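Side-chain contact in DUF4440 domain-containing protein (Prochlorococcus marinus, PDB 3HZP), which is of unknown function but has an NTF2-like fold and probably acts as a dimer: residues D27-T30 with A31-F35. Residues are numbered along the deposited sequence; the frame is centred on the assembly and turned at random. Where two conformers were deposited one is given.
Sequences DNAT and ADFLF
T30 and F33 close a type I beta turn, with A31 and D32 at its two middle positions. The backbone bond of the turn runs from F33 N to T30 O, 3.1 Å long, with an N-H...O angle of 159°.

A second hydrogen bond joins side chains. The hydroxyl T30 OG1 donates to D32 OD1 at 3.0 Å, and meets that oxygen nearly along its C-O axis. A chi1 of 61° at T30 sets OG1 between its own backbone N and carbonyl carbon, where it reaches D32 OD1. The two side chains cross obliquely. The other carboxylate oxygen, D32 OD2, forms a salt bridge with K69 of the second subunit, so the two oxygens have separate partners. With an alanine in place of T30, D32 OD1 would probably lose its hydroxyl donor, and the carboxylate that pairs with K69 of the second subunit would be freer to turn.

The apolar contact is between A29 and F33. The methyl A29 CB rests 3.6 Å from F33 CG, at the root of the ring, and 3.7 Å from F33 CB. It approaches the ring obliquely. The ring of F33 also stacks on F25. A29 also packs on V114 of strand 111-119.

The arrangement is a type I beta turn braced by a Thr-Asp side-chain bond. It links helix 24-28 to strand 35-36 in the NTF2-like fold, where helices pack against a curved mixed sheet.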
loop_
_atom_site.group_PDB
_atom_site.type_symbol
_atom_site.label_atom_id
_atom_site.label_comp_id
_atom_site.label_asym_id
_atom_site.label_seq_id
_atom_site.Cartn_x
_atom_site.Cartn_y
_atom_site.Cartn_z
ATOM N N ASP A 27 -3.260 16.642 11.658
ATOM C CA ASP A 27 -4.043 16.451 12.887
ATOM C C ASP A 27 -4.371 14.999 13.257
ATOM O O ASP A 27 -4.623 14.672 14.418
ATOM C CB ASP A 27 -5.386 17.171 12.696
ATOM C CG ASP A 27 -5.223 18.589 12.175
ATOM O OD1 ASP A 27 -4.431 19.360 12.770
ATOM O OD2 ASP A 27 -5.888 18.934 11.171
ATOM N N ASN A 28 -4.378 14.125 12.277
ATOM C CA ASN A 28 -4.911 12.810 12.503
ATOM C C ASN A 28 -3.920 11.698 12.334
ATOM O O ASN A 28 -4.205 10.549 12.662
ATOM C CB ASN A 28 -6.100 12.599 11.574
ATOM C CG ASN A 28 -7.255 13.476 11.957
ATOM O OD1 ASN A 28 -8.116 13.051 12.728
ATOM N ND2 ASN A 28 -7.241 14.741 11.493
ATOM N N ALA A 29 -2.752 12.018 11.801
ATOM C CA ALA A 29 -1.804 11.003 11.501
ATOM C C ALA A 29 -0.770 10.920 12.607
ATOM O O ALA A 29 -0.497 11.911 13.307
ATOM C CB ALA A 29 -1.139 11.233 10.129
ATOM N N THR A 30 -0.197 9.737 12.721
ATOM C CA THR A 30 0.899 9.495 13.640
ATOM C C THR A 30 2.137 10.217 13.118
ATOM O O THR A 30 2.243 10.554 11.943
ATOM C CB THR A 30 1.243 8.008 13.727
ATOM O OG1 THR A 30 1.650 7.540 12.435
ATOM C CG2 THR A 30 0.055 7.176 14.188
ATOM N N ALA A 31 3.088 10.493 13.998
ATOM C CA ALA A 31 4.281 11.232 13.611
ATOM C C ALA A 31 5.084 10.577 12.521
ATOM O O ALA A 31 5.791 11.273 11.775
ATOM C CB ALA A 31 5.202 11.423 14.836
ATOM N N ASP A 32 5.078 9.268 12.491
ATOM C CA ASP A 32 5.872 8.534 11.488
ATOM C C ASP A 32 5.065 8.117 10.246
ATOM O O ASP A 32 5.519 7.334 9.423
ATOM C CB ASP A 32 6.583 7.367 12.147
ATOM C CG ASP A 32 5.654 6.337 12.655
ATOM O OD1 ASP A 32 4.457 6.620 12.929
ATOM O OD2 ASP A 32 6.151 5.213 12.875
ATOM N N PHE A 33 3.858 8.644 10.135
ATOM C CA PHE A 33 3.048 8.475 8.927
ATOM C C PHE A 33 3.779 8.987 7.699
ATOM O O PHE A 33 4.384 10.045 7.722
ATOM C CB PHE A 33 1.774 9.293 9.074
ATOM C CG PHE A 33 0.973 9.407 7.798
ATOM C CD1 PHE A 33 0.061 8.455 7.459
ATOM C CD2 PHE A 33 1.135 10.481 6.952
ATOM C CE1 PHE A 33 -0.645 8.521 6.277
ATOM C CE2 PHE A 33 0.418 10.549 5.746
ATOM C CZ PHE A 33 -0.474 9.602 5.426
ATOM N N LEU A 34 3.639 8.237 6.603
ATOM C CA LEU A 34 3.928 8.741 5.270
ATOM C C LEU A 34 2.802 8.340 4.332
ATOM O O LEU A 34 2.137 7.329 4.536
ATOM C CB LEU A 34 5.256 8.219 4.731
ATOM C CG LEU A 34 6.496 8.599 5.481
ATOM C CD1 LEU A 34 7.732 7.801 5.026
ATOM C CD2 LEU A 34 6.802 10.095 5.374
ATOM N N PHE A 35 2.630 9.149 3.302
ATOM C CA PHE A 35 1.699 8.937 2.204
ATOM C C PHE A 35 2.511 8.563 0.980
ATOM O O PHE A 35 3.388 9.341 0.562
ATOM C CB PHE A 35 0.921 10.248 1.936
ATOM C CG PHE A 35 -0.053 10.172 0.805
ATOM C CD1 PHE A 35 -1.346 9.768 1.031
ATOM C CD2 PHE A 35 0.333 10.533 -0.481
ATOM C CE1 PHE A 35 -2.260 9.701 -0.019
ATOM C CE2 PHE A 35 -0.599 10.494 -1.532
ATOM C CZ PHE A 35 -1.862 10.097 -1.275
#